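Local coordinates for protein ribonuclease mar1, putative (Trypanosoma cruzi, PDB 1YZV) that is of uncertain function but, as an isochorismatase-family member, is probably a hydrolase whose substrate is not established, at residues 28-33 with 75-80; 38-43 with 199-204; 118-123 with 155-160; 140-145 with 170-175. All blocks are in the same frame, centred on the assembly; numbering follows the deposited sequence.

Interaction 1: 28-33 with 75-80; sequences IQEKFM and ATSADI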
loop_
_atom_site.group_PDB
_atom_site.type_symbol
_atom_site.label_atom_id
_atom_site.label_comp_id
_atom_site.label_asym_id
_atom_site.label_seq_id
_atom_site.Cartn_x
_atom_site.Cartn_y
_atom_site.Cartn_z
ATOM N N ILE A 28 -8.449 14.984 -21.607
ATOM C CA ILE A 28 -9.247 13.864 -22.086
ATOM C C ILE A 28 -9.621 14.165 -23.530
ATOM O O ILE A 28 -10.733 14.601 -23.816
ATOM C CB ILE A 28 -10.495 13.615 -21.226
ATOM C CG1 ILE A 28 -10.048 13.373 -19.760
ATOM C CG2 ILE A 28 -11.278 12.403 -21.752
ATOM C CD1 ILE A 28 -11.161 13.063 -18.805
ATOM N N GLN A 29 -8.649 13.950 -24.404
ATOM C CA GLN A 29 -8.710 14.412 -25.788
ATOM C C GLN A 29 -8.856 13.273 -26.792
ATOM O O GLN A 29 -8.518 12.116 -26.505
ATOM C CB GLN A 29 -7.439 15.224 -26.113
ATOM C CG GLN A 29 -7.318 16.484 -25.288
ATOM C CD GLN A 29 -5.876 16.994 -25.242
ATOM O OE1 GLN A 29 -5.240 16.986 -24.183
ATOM N NE2 GLN A 29 -5.371 17.471 -26.388
ATOM N N GLU A 30 -9.288 13.644 -28.002
ATOM C CA GLU A 30 -9.651 12.691 -29.040
ATOM C C GLU A 30 -8.566 11.675 -29.331
ATOM O O GLU A 30 -8.852 10.489 -29.417
ATOM C CB GLU A 30 -10.117 13.407 -30.352
ATOM C CG GLU A 30 -11.472 14.190 -30.243
ATOM C CD GLU A 30 -12.748 13.313 -30.014
ATOM O OE1 GLU A 30 -12.646 12.070 -29.866
ATOM O OE2 GLU A 30 -13.866 13.880 -29.905
ATOM N N LYS A 31 -7.309 12.083 -29.424
ATOM C CA LYS A 31 -6.303 11.107 -29.864
ATOM C C LYS A 31 -5.930 10.059 -28.807
ATOM O O LYS A 31 -5.438 8.998 -29.144
ATOM C CB LYS A 31 -5.056 11.787 -30.436
ATOM C CG LYS A 31 -5.317 12.431 -31.844
ATOM C CD LYS A 31 -6.057 11.471 -32.816
ATOM C CE LYS A 31 -5.828 11.814 -34.294
ATOM N NZ LYS A 31 -5.527 10.567 -35.119
ATOM N N PHE A 32 -6.256 10.333 -27.553
ATOM C CA PHE A 32 -6.050 9.384 -26.464
ATOM C C PHE A 32 -7.184 8.341 -26.352
ATOM O O PHE A 32 -7.040 7.351 -25.612
ATOM C CB PHE A 32 -6.028 10.129 -25.118
ATOM C CG PHE A 32 -4.882 11.074 -24.942
ATOM C CD1 PHE A 32 -3.628 10.600 -24.539
ATOM C CD2 PHE A 32 -5.101 12.450 -24.977
ATOM C CE1 PHE A 32 -2.586 11.494 -24.239
ATOM C CE2 PHE A 32 -4.069 13.365 -24.695
ATOM C CZ PHE A 32 -2.812 12.886 -24.333
ATOM N N MET A 33 -8.346 8.648 -26.924
ATOM C CA MET A 33 -9.549 7.841 -26.675
ATOM C C MET A 33 -9.352 6.393 -27.091
ATOM O O MET A 33 -9.799 5.491 -26.384
ATOM C CB MET A 33 -10.767 8.430 -27.378
ATOM C CG MET A 33 -11.220 9.797 -26.846
ATOM S SD MET A 33 -11.634 9.767 -25.054
ATOM C CE MET A 33 -13.089 8.743 -25.118
ATOM N N ALA A 75 -9.101 18.039 -29.729
ATOM C CA ALA A 75 -9.821 18.704 -28.631
ATOM C C ALA A 75 -10.198 17.698 -27.576
ATOM O O ALA A 75 -10.163 16.483 -27.815
ATOM C CB ALA A 75 -11.083 19.395 -29.166
ATOM N N THR A 76 -10.703 18.215 -26.468
ATOM C CA THR A 76 -11.410 17.425 -25.471
ATOM C C THR A 76 -12.498 16.586 -26.167
ATOM O O THR A 76 -13.158 17.056 -27.113
ATOM C CB THR A 76 -11.999 18.369 -24.383
ATOM O OG1 THR A 76 -10.915 19.016 -23.699
ATOM C CG2 THR A 76 -12.871 17.618 -23.345
ATOM N N SER A 77 -12.648 15.334 -25.739
ATOM C CA SER A 77 -13.580 14.429 -26.364
ATOM C C SER A 77 -14.971 15.011 -26.496
ATOM O O SER A 77 -15.524 15.517 -25.532
ATOM C CB SER A 77 -13.659 13.077 -25.602
ATOM O OG SER A 77 -14.900 12.437 -25.876
ATOM N N ALA A 78 -15.570 14.855 -27.674
ATOM C CA ALA A 78 -16.938 15.337 -27.915
ATOM C C ALA A 78 -17.990 14.609 -27.095
ATOM O O ALA A 78 -19.116 15.091 -26.990
ATOM C CB ALA A 78 -17.281 15.209 -29.395
ATOM N N ASP A 79 -17.644 13.468 -26.494
ATOM C CA ASP A 79 -18.578 12.755 -25.633
ATOM C C ASP A 79 -18.689 13.440 -24.262
ATOM O O ASP A 79 -19.563 13.105 -23.494
ATOM C CB ASP A 79 -18.122 11.313 -25.414
ATOM C CG ASP A 79 -18.188 10.484 -26.656
ATOM O OD1 ASP A 79 -19.019 10.799 -27.522
ATOM O OD2 ASP A 79 -17.365 9.545 -26.759
ATOM N N ILE A 80 -17.795 14.369 -23.947
ATOM C CA ILE A 80 -17.909 15.135 -22.719
ATOM C C ILE A 80 -18.790 16.343 -22.961
ATOM O O ILE A 80 -18.535 17.107 -23.876
ATOM C CB ILE A 80 -16.505 15.577 -22.183
ATOM C CG1 ILE A 80 -15.685 14.347 -21.822
ATOM C CG2 ILE A 80 -16.646 16.512 -20.967
ATOM C CD1 ILE A 80 -14.211 14.645 -21.397
HETATM O O HOH W 1 -9.590 17.778 -21.563
HETATM O O HOH W 2 -14.350 10.959 -28.204
HETATM O O HOH W 3 -13.485 16.653 -30.031
#

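Interaction 2: 38-43 with 199-204; sequences NSANCV and THPIRI. With SO4 (sulfate ion), chain B.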
loop_
_atom_site.group_PDB
_atom_site.type_symbol
_atom_site.label_atom_id
_atom_site.label_comp_id
_atom_site.label_asym_id
_atom_site.label_seq_id
_atom_site.Cartn_x
_atom_site.Cartn_y
_atom_site.Cartn_z
ATOM N N ASN A 38 -9.474 2.396 -20.591
ATOM C CA ASN A 38 -10.714 2.789 -19.889
ATOM C C ASN A 38 -11.167 4.231 -20.237
ATOM O O ASN A 38 -11.823 4.895 -19.422
ATOM C CB ASN A 38 -10.526 2.664 -18.386
ATOM C CG ASN A 38 -9.481 3.640 -17.877
ATOM O OD1 ASN A 38 -8.489 3.835 -18.559
ATOM N ND2 ASN A 38 -9.635 4.150 -16.625
ATOM N N SER A 39 -10.766 4.733 -21.408
ATOM C CA SER A 39 -11.135 6.103 -21.820
ATOM C C SER A 39 -12.612 6.403 -21.621
ATOM O O SER A 39 -12.987 7.560 -21.275
ATOM C CB SER A 39 -10.700 6.399 -23.258
ATOM O OG SER A 39 -11.347 5.598 -24.201
ATOM N N ALA A 40 -13.474 5.410 -21.892
ATOM C CA ALA A 40 -14.908 5.620 -21.774
ATOM C C ALA A 40 -15.340 5.977 -20.312
ATOM O O ALA A 40 -16.194 6.846 -20.121
ATOM C CB ALA A 40 -15.686 4.399 -22.300
ATOM N N ASN A 41 -14.685 5.389 -19.302
ATOM C CA ASN A 41 -14.945 5.754 -17.912
ATOM C C ASN A 41 -14.458 7.156 -17.563
ATOM O O ASN A 41 -15.041 7.816 -16.728
ATOM C CB ASN A 41 -14.307 4.730 -16.942
ATOM C CG ASN A 41 -15.153 3.479 -16.763
ATOM O OD1 ASN A 41 -16.265 3.377 -17.312
ATOM N ND2 ASN A 41 -14.652 2.520 -15.937
ATOM N N CYS A 42 -13.385 7.607 -18.215
ATOM C CA CYS A 42 -12.798 8.897 -17.936
ATOM C C CYS A 42 -13.716 10.003 -18.476
ATOM O O CYS A 42 -13.991 10.978 -17.783
ATOM C CB CYS A 42 -11.377 8.968 -18.535
ATOM S SG CYS A 42 -10.279 7.749 -17.803
ATOM N N VAL A 43 -14.324 9.739 -19.630
ATOM C CA VAL A 43 -15.398 10.570 -20.140
ATOM C C VAL A 43 -16.614 10.580 -19.201
ATOM O O VAL A 43 -17.143 11.665 -18.907
ATOM C CB VAL A 43 -15.796 10.142 -21.560
ATOM C CG1 VAL A 43 -17.147 10.739 -21.956
ATOM C CG2 VAL A 43 -14.702 10.556 -22.514
ATOM N N THR A 199 -24.509 4.320 -14.557
ATOM C CA THR A 199 -23.539 3.217 -14.418
ATOM C C THR A 199 -22.318 3.463 -15.297
ATOM O O THR A 199 -22.449 3.937 -16.430
ATOM C CB THR A 199 -24.249 1.858 -14.790
ATOM O OG1 THR A 199 -24.908 2.037 -16.025
ATOM C CG2 THR A 199 -25.335 1.535 -13.811
ATOM N N HIS A 200 -21.117 3.163 -14.801
ATOM C CA HIS A 200 -19.907 3.373 -15.614
ATOM C C HIS A 200 -20.064 2.537 -16.869
ATOM O O HIS A 200 -20.470 1.384 -16.779
ATOM C CB HIS A 200 -18.637 2.900 -14.893
ATOM C CG HIS A 200 -18.217 3.753 -13.742
ATOM N ND1 HIS A 200 -18.875 3.746 -12.524
ATOM C CD2 HIS A 200 -17.198 4.643 -13.616
ATOM C CE1 HIS A 200 -18.260 4.573 -11.695
ATOM N NE2 HIS A 200 -17.222 5.102 -12.319
ATOM N N PRO A 201 -19.572 3.024 -18.008
ATOM C CA PRO A 201 -19.620 2.149 -19.188
ATOM C C PRO A 201 -18.786 0.880 -19.077
ATOM O O PRO A 201 -19.069 -0.098 -19.765
ATOM C CB PRO A 201 -19.053 3.022 -20.313
ATOM C CG PRO A 201 -18.676 4.279 -19.752
ATOM C CD PRO A 201 -19.150 4.392 -18.341
ATOM N N ILE A 202 -17.669 0.945 -18.357
ATOM C CA ILE A 202 -16.876 -0.226 -18.098
ATOM C C ILE A 202 -16.892 -0.443 -16.581
ATOM O O ILE A 202 -16.543 0.449 -15.820
ATOM C CB ILE A 202 -15.407 -0.031 -18.552
ATOM C CG1 ILE A 202 -15.312 0.406 -20.028
ATOM C CG2 ILE A 202 -14.574 -1.317 -18.278
ATOM C CD1 ILE A 202 -13.968 1.096 -20.344
ATOM N N ARG A 203 -17.509 -1.539 -16.190
ATOM C CA ARG A 203 -17.438 -2.119 -14.847
ATOM C C ARG A 203 -16.316 -1.694 -13.961
ATOM O O ARG A 203 -15.185 -2.036 -14.282
ATOM C CB ARG A 203 -17.190 -3.607 -15.068
ATOM C CG ARG A 203 -17.020 -4.421 -13.837
ATOM C CD ARG A 203 -15.586 -4.619 -13.315
ATOM N NE ARG A 203 -15.553 -5.397 -12.069
ATOM C CZ ARG A 203 -14.430 -5.774 -11.472
ATOM N NH1 ARG A 203 -13.244 -5.450 -11.988
ATOM N NH2 ARG A 203 -14.486 -6.472 -10.350
ATOM N N ILE A 204 -16.583 -1.106 -12.785
ATOM C CA ILE A 204 -15.462 -0.902 -11.810
ATOM C C ILE A 204 -15.568 -1.835 -10.551
ATOM O O ILE A 204 -14.560 -2.183 -9.958
ATOM C CB ILE A 204 -15.177 0.637 -11.387
ATOM C CG1 ILE A 204 -16.251 1.250 -10.445
ATOM C CG2 ILE A 204 -14.932 1.536 -12.599
ATOM C CD1 ILE A 204 -15.689 2.468 -9.592
ATOM O OXT ILE A 204 -16.617 -2.352 -10.146
HETATM S S SO4 B . -20.936 0.862 -11.552
HETATM O O1 SO4 B . -21.351 2.223 -12.007
HETATM O O2 SO4 B . -20.643 0.798 -10.096
HETATM O O3 SO4 B . -19.683 0.378 -12.208
HETATM O O4 SO4 B . -21.979 -0.083 -11.900
#

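Interaction 3: 118-123 with 155-160; sequences FETHVC and TAIQLM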
loop_
_atom_site.group_PDB
_atom_site.type_symbol
_atom_site.label_atom_id
_atom_site.label_comp_id
_atom_site.label_asym_id
_atom_site.label_seq_id
_atom_site.Cartn_x
_atom_site.Cartn_y
_atom_site.Cartn_z
ATOM N N PHE A 118 -6.141 12.068 -18.314
ATOM C CA PHE A 118 -5.036 11.411 -18.990
ATOM C C PHE A 118 -3.748 12.261 -18.891
ATOM O O PHE A 118 -3.811 13.481 -18.876
ATOM C CB PHE A 118 -5.290 11.242 -20.468
ATOM C CG PHE A 118 -6.602 10.564 -20.840
ATOM C CD1 PHE A 118 -7.139 9.558 -20.091
ATOM C CD2 PHE A 118 -7.114 10.790 -22.125
ATOM C CE1 PHE A 118 -8.309 8.912 -20.528
ATOM C CE2 PHE A 118 -8.278 10.161 -22.559
ATOM C CZ PHE A 118 -8.895 9.258 -21.737
ATOM N N GLU A 119 -2.577 11.625 -18.833
ATOM C CA GLU A 119 -2.396 10.227 -18.499
ATOM C C GLU A 119 -2.017 10.217 -17.013
ATOM O O GLU A 119 -1.398 11.171 -16.523
ATOM C CB GLU A 119 -1.264 9.597 -19.332
ATOM C CG GLU A 119 -1.624 9.389 -20.786
ATOM C CD GLU A 119 -0.638 8.486 -21.543
ATOM O OE1 GLU A 119 -0.475 7.294 -21.222
ATOM O OE2 GLU A 119 -0.052 8.980 -22.499
ATOM N N THR A 120 -2.391 9.149 -16.322
ATOM C CA THR A 120 -2.209 9.019 -14.857
ATOM C C THR A 120 -0.771 9.299 -14.398
ATOM O O THR A 120 -0.557 10.028 -13.449
ATOM C CB THR A 120 -2.667 7.631 -14.375
ATOM O OG1 THR A 120 -3.951 7.324 -14.947
ATOM C CG2 THR A 120 -2.786 7.578 -12.839
ATOM N N HIS A 121 0.212 8.769 -15.135
ATOM C CA HIS A 121 1.609 8.815 -14.758
ATOM C C HIS A 121 2.346 10.015 -15.297
ATOM O O HIS A 121 3.557 10.171 -15.075
ATOM C CB HIS A 121 2.320 7.528 -15.191
ATOM C CG HIS A 121 2.362 7.322 -16.670
ATOM N ND1 HIS A 121 1.223 7.222 -17.434
ATOM C CD2 HIS A 121 3.412 7.232 -17.535
ATOM C CE1 HIS A 121 1.564 7.153 -18.710
ATOM N NE2 HIS A 121 2.882 7.074 -18.792
ATOM N N VAL A 122 1.645 10.852 -16.050
ATOM C CA VAL A 122 2.268 12.064 -16.617
ATOM C C VAL A 122 1.575 13.348 -16.178
ATOM O O VAL A 122 1.836 13.877 -15.096
ATOM C CB VAL A 122 2.426 11.969 -18.156
ATOM C CG1 VAL A 122 3.150 13.212 -18.737
ATOM C CG2 VAL A 122 3.245 10.716 -18.504
ATOM N N CYS A 123 0.557 13.758 -16.905
ATOM C CA CYS A 123 -0.135 15.001 -16.558
ATOM C C CYS A 123 -0.875 14.975 -15.212
ATOM O O CYS A 123 -0.803 15.928 -14.430
ATOM C CB CYS A 123 -1.009 15.448 -17.766
ATOM S SG CYS A 123 0.089 15.867 -19.311
ATOM N N THR A 155 1.139 1.944 -11.143
ATOM C CA THR A 155 2.322 2.388 -10.384
ATOM C C THR A 155 2.226 3.840 -9.951
ATOM O O THR A 155 2.459 4.148 -8.760
ATOM C CB THR A 155 3.595 2.172 -11.188
ATOM O OG1 THR A 155 3.691 0.788 -11.508
ATOM C CG2 THR A 155 4.860 2.581 -10.396
ATOM N N ALA A 156 1.672 4.690 -10.817
ATOM C CA ALA A 156 1.437 6.081 -10.477
ATOM C C ALA A 156 0.317 6.309 -9.449
ATOM O O ALA A 156 0.423 7.162 -8.565
ATOM C CB ALA A 156 1.182 6.883 -11.712
ATOM N N ILE A 157 -0.742 5.528 -9.539
ATOM C CA ILE A 157 -1.789 5.600 -8.527
ATOM C C ILE A 157 -1.163 5.260 -7.173
ATOM O O ILE A 157 -1.436 5.923 -6.168
ATOM C CB ILE A 157 -2.948 4.618 -8.843
ATOM C CG1 ILE A 157 -3.768 5.119 -10.050
ATOM C CG2 ILE A 157 -3.858 4.406 -7.612
ATOM C CD1 ILE A 157 -4.339 6.494 -9.919
ATOM N N GLN A 158 -0.440 4.149 -7.134
ATOM C CA GLN A 158 0.263 3.720 -5.925
ATOM C C GLN A 158 1.218 4.753 -5.390
ATOM O O GLN A 158 1.254 4.972 -4.176
ATOM C CB GLN A 158 1.007 2.424 -6.183
ATOM C CG GLN A 158 0.027 1.292 -6.427
ATOM C CD GLN A 158 0.699 -0.002 -6.845
ATOM O OE1 GLN A 158 1.889 -0.035 -7.233
ATOM N NE2 GLN A 158 -0.120 -1.023 -6.989
ATOM N N LEU A 159 1.881 5.479 -6.283
ATOM C CA LEU A 159 2.761 6.577 -5.849
ATOM C C LEU A 159 1.950 7.688 -5.140
ATOM O O LEU A 159 2.240 8.064 -3.992
ATOM C CB LEU A 159 3.527 7.127 -7.048
ATOM C CG LEU A 159 4.484 8.311 -6.852
ATOM C CD1 LEU A 159 5.290 8.150 -5.577
ATOM C CD2 LEU A 159 5.378 8.324 -8.103
ATOM N N MET A 160 0.857 8.104 -5.771
ATOM C CA MET A 160 -0.020 9.098 -5.207
ATOM C C MET A 160 -0.696 8.669 -3.905
ATOM O O MET A 160 -0.806 9.487 -3.003
ATOM C CB MET A 160 -1.038 9.551 -6.222
ATOM C CG MET A 160 -0.389 10.279 -7.330
ATOM S SD MET A 160 -1.455 11.053 -8.539
ATOM C CE MET A 160 -1.976 9.664 -9.499
#

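Interaction 4: 140-145 with 170-175; sequences IAVDGC and ISTSES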
loop_
_atom_site.group_PDB
_atom_site.type_symbol
_atom_site.label_atom_id
_atom_site.label_comp_id
_atom_site.label_asym_id
_atom_site.label_seq_id
_atom_site.Cartn_x
_atom_site.Cartn_y
_atom_site.Cartn_z
ATOM N N ILE A 140 -7.580 12.423 -6.215
ATOM C CA ILE A 140 -7.566 11.805 -7.518
ATOM C C ILE A 140 -8.865 10.951 -7.625
ATOM O O ILE A 140 -9.106 10.096 -6.788
ATOM C CB ILE A 140 -6.306 10.924 -7.721
ATOM C CG1 ILE A 140 -5.021 11.659 -7.346
ATOM C CG2 ILE A 140 -6.236 10.359 -9.122
ATOM C CD1 ILE A 140 -4.777 12.876 -8.124
ATOM N N ALA A 141 -9.611 11.096 -8.722
ATOM C CA ALA A 141 -10.728 10.177 -8.998
ATOM C C ALA A 141 -10.203 9.070 -9.875
ATOM O O ALA A 141 -10.175 9.205 -11.102
ATOM C CB ALA A 141 -11.884 10.900 -9.691
ATOM N N VAL A 142 -9.749 7.990 -9.261
ATOM C CA VAL A 142 -9.058 6.942 -10.015
ATOM C C VAL A 142 -9.864 6.339 -11.164
ATOM O O VAL A 142 -9.293 5.921 -12.200
ATOM C CB VAL A 142 -8.489 5.819 -9.049
ATOM C CG1 VAL A 142 -9.564 5.038 -8.326
ATOM C CG2 VAL A 142 -7.539 4.835 -9.802
ATOM N N ASP A 143 -11.182 6.227 -10.962
ATOM C CA ASP A 143 -12.101 5.677 -11.976
ATOM C C ASP A 143 -12.245 6.552 -13.217
ATOM O O ASP A 143 -12.685 6.049 -14.252
ATOM C CB ASP A 143 -13.519 5.316 -11.395
ATOM C CG ASP A 143 -14.258 6.507 -10.711
ATOM O OD1 ASP A 143 -13.602 7.291 -10.003
ATOM O OD2 ASP A 143 -15.530 6.585 -10.792
ATOM N N GLY A 144 -11.727 7.783 -13.152
ATOM C CA GLY A 144 -11.668 8.722 -14.284
ATOM C C GLY A 144 -10.238 9.007 -14.769
ATOM O O GLY A 144 -9.989 9.987 -15.468
ATOM N N CYS A 145 -9.291 8.189 -14.314
ATOM C CA CYS A 145 -7.877 8.243 -14.737
ATOM C C CYS A 145 -7.477 7.051 -15.576
ATOM O O CYS A 145 -7.980 5.939 -15.388
ATOM C CB CYS A 145 -6.927 8.342 -13.516
ATOM S SG CYS A 145 -7.065 9.831 -12.595
ATOM N N ILE A 170 -6.313 9.235 -3.014
ATOM C CA ILE A 170 -6.970 8.648 -4.174
ATOM C C ILE A 170 -8.316 8.128 -3.733
ATOM O O ILE A 170 -8.418 7.331 -2.757
ATOM C CB ILE A 170 -6.158 7.463 -4.747
ATOM C CG1 ILE A 170 -4.727 7.893 -5.000
ATOM C CG2 ILE A 170 -6.864 6.880 -5.968
ATOM C CD1 ILE A 170 -4.609 8.786 -6.017
ATOM N N SER A 171 -9.324 8.509 -4.495
ATOM C CA SER A 171 -10.708 8.117 -4.213
ATOM C C SER A 171 -11.405 7.783 -5.533
ATOM O O SER A 171 -10.740 7.493 -6.541
ATOM C CB SER A 171 -11.417 9.242 -3.424
ATOM O OG SER A 171 -12.638 8.811 -2.848
ATOM N N THR A 172 -12.715 7.574 -5.468
ATOM C CA THR A 172 -13.523 7.335 -6.687
ATOM C C THR A 172 -14.575 8.423 -6.799
ATOM O O THR A 172 -14.996 8.970 -5.797
ATOM C CB THR A 172 -14.193 5.939 -6.690
ATOM O OG1 THR A 172 -14.995 5.799 -5.523
ATOM C CG2 THR A 172 -13.152 4.834 -6.735
ATOM N N SER A 173 -15.115 8.623 -8.008
ATOM C CA SER A 173 -16.096 9.698 -8.241
ATOM C C SER A 173 -17.328 9.616 -7.330
ATOM O O SER A 173 -17.793 10.637 -6.775
ATOM C CB SER A 173 -16.480 9.749 -9.739
ATOM O OG SER A 173 -17.134 8.533 -10.192
ATOM N N GLU A 174 -17.806 8.406 -7.060
ATOM C CA GLU A 174 -18.995 8.289 -6.225
ATOM C C GLU A 174 -18.692 8.681 -4.760
ATOM O O GLU A 174 -19.466 9.413 -4.135
ATOM C CB GLU A 174 -19.584 6.872 -6.301
ATOM C CG GLU A 174 -20.889 6.791 -5.564
ATOM C CD GLU A 174 -21.611 5.494 -5.807
ATOM O OE1 GLU A 174 -22.225 5.351 -6.893
ATOM O OE2 GLU A 174 -21.575 4.670 -4.883
ATOM N N SER A 175 -17.515 8.284 -4.285
ATOM C CA SER A 175 -17.054 8.606 -2.967
ATOM C C SER A 175 -16.841 10.098 -2.838
ATOM O O SER A 175 -17.336 10.695 -1.884
ATOM C CB SER A 175 -15.780 7.870 -2.650
ATOM O OG SER A 175 -15.476 7.957 -1.281
HETATM O O HOH W 4 -17.272 5.755 -8.487
#

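Interaction 1: 28-33 with 75-80
The carboxylate of Glu30 lies against the turn that opens at Ser77. The backbone N of Ala78 donates to Glu30 OE2 at 3.0 Å, from above the carboxylate plane, 43° out of it. Each oxygen also accepts from a water. The one on OE1 also contacts Ser77 OG, and the one on OE2 also donates to Thr76 O. The other flat group, the Phe32 ring, has Gln29 O in plane at its edge and meets the ring of Phe118. A bend at chi2 of Glu30 (-67°) folds its carboxylate back toward 75-80.

The backbones join in a single bridge between Gln29 and Thr76. Ser77 N donates to Ile28 O at 2.8 Å. Glu30 N donates to Ala75 O at 3.0 Å. In the α/β fold of this family, the bridge sits beyond the C-terminal ends of the neighbouring parallel strands 20-26 and 61-68. The first segment follows strand 20-26 directly. The second belongs to the connection between helix 70-73 and strand 87-91. Gln29 helps join these parts, as its OE1 accepts from Gln68 N and its NE2 bonds Gly74 O.

The second segment is shaped from within. A type I turn runs from Ser77 to Ile80, and Ser77 OG accepts from Asp79 N at 3.0 Å, an ST turn. Met33 SD packs on Ser77 CB at 3.9 Å. Deeper in, the side chains of Ile28 and Ile80 cross at about a right angle, CG2 of Ile28 lying 3.7 Å from CD1 of Ile80. Thr76 OG1 is held by Glu67 and by a water shared with Ile28 N.

Interaction 2: 38-43 with 199-204
With chi1 at -81° and chi2 at -3°, the amide of Asn41 reaches from helix 39-56 to the backbone of Ile202. Its CG is anti to the carbonyl carbon. The amide then works with both ends. Asn41 OD1 accepts from Ile202 N at 3.0 Å, with the donor tilted 24° from the amide carbonyl plane. Asn41 ND2 donates to Ile202 O at 2.8 Å, and that oxygen lies in the amide plane. Two bonds to one residue fix the rotation of the amide.

Carbon contacts surround this pair. Ala40 CB touches Pro201 CG at 3.9 Å. CD1 of Ile202 reaches Asn38 CA at 3.7 Å. Ile204 CG2 packs near Asn41 ND2 and also sits over one face of the His200 ring, offset toward the rim.

The ring of His200 is turned so that its ND1 edge meets a sulfate. O1 of that ion accepts from His200 ND1 and from His200 N, both at 3.0 Å. The sulfate is probably from the crystallisation liquor. On the far side of the ring, NE2 bonds Asp143 OD2, and the ring also meets that of Phe44.

Asn41, in the first turn of helix 39-56, thus holds the C-terminal tail by two hydrogen bonds to the backbone of Ile202. The contact stands at a subunit border, where the terminal carboxylate of Ile204 makes a weak hydrogen bond to Ser149 of a neighbouring subunit.

Interaction 3: 118-123 with 155-160
Thr120 and Ala156 give up the most surface here, with His121 a lesser third. The methyl of Thr120 does the reaching. CG2 is anti to the backbone N and points at helix 150-161. Thr120 CG2 lies 3.5 Å from Ile157 CD1, a tight fit, and 4.0 Å from Met160 CE. The hydroxyl branch takes another course and bonds His153 ND1.

Ala156 comes one residue before Ile157 on helix 150-161. Ala156 CB packs on the backbone of Thr120 and His121, 3.6 Å from His121 CA and 3.7 Å from His121 CB. The small residue lets the two backbones come close, with CA atoms of His121 and Ala156 5.1 Å apart.

Both helices flank the parallel sheet of the α/β fold, and the contact brings the start of helix 120-133 onto helix 150-161. A cis peptide precedes Glu119, and the helix begins with a wider pi-type turn at 120-123.

The His121 ring leads away from Ala156, since chi1 of 64° sets CG between the backbone N and carbonyl carbon. Val122 CG2 lies over one ring face, and Glu119 OE1 is at the edge. ND1 bonds Ser147 OG, while NE2 bonds Glu174 of a neighbouring subunit.

Interaction 4: 140-145 with 170-175
Asp143 turns its carboxylate toward Ser173 and grips it with both oxygens. Asp143 OD1 accepts from Ser173 N at 2.8 Å on its syn side, 17° out of the carboxylate plane. Asp143 OD2 uses its syn lone pair for Ser173 OG at 2.6 Å. With chi1 at 57°, the Asp143 carboxylate comes over the start of helix 173-181. Besides Ser173 OG, OD2 bonds a water that also accepts from Glu174 N. Ser173 OG has a further partner in Arg48.

Val142 and Thr172 lie side by side and point the same way, CG1 of Val142 being 3.9 Å from CG2 of Thr172. Val142 CB also packs on Ile170 CG2 at 3.6 Å. Further back, Ile140 and Ile170 cross obliquely; their closest atoms are modelled too near to be trusted.

Strands 137-146 and 168-171 are the first and last members of a beta-alpha-beta crossover, with helix 150-161 between them, and they pair in parallel. Ser171 N donates to Ile140 O at 2.8 Å, and Val142 N donates to Ser171 O at 2.9 Å. Ile140 and Ile170 share one face and meet Met160 of the crossover helix. Ala141 and Ser171 share the other, where Ala141 touches Phe49 of helix 39-56. The chain turns a corner at 142-144 through two overlapping type I turns. Thr172 OG1 bonds Asp152 of a neighbouring subunit.

Overall arrangement
The four contacts lie in or beside one parallel six-stranded sheet. Along the chain, interaction 2 encloses both 3 and 4, which alternate; interactions 1 and 2 also alternate. Interactions 2 and 4 are the closest pair, with centres about 11 Å apart, and touch through two probable hydrogen bonds. Interactions 3 and 4, centres about 12 Å apart, share the layer between strand 137-146 and helix 150-161. The centre of interaction 1 is about 19 Å from those of 3 and 4; it touches 3 through Phe118 but not 4. Helix 39-56 joins 1 to 2. The C-terminal tail is bonded through His200 to the corner at Asp143, beside the sheet. Interactions 2, 3 and 4 reach neighbouring subunits.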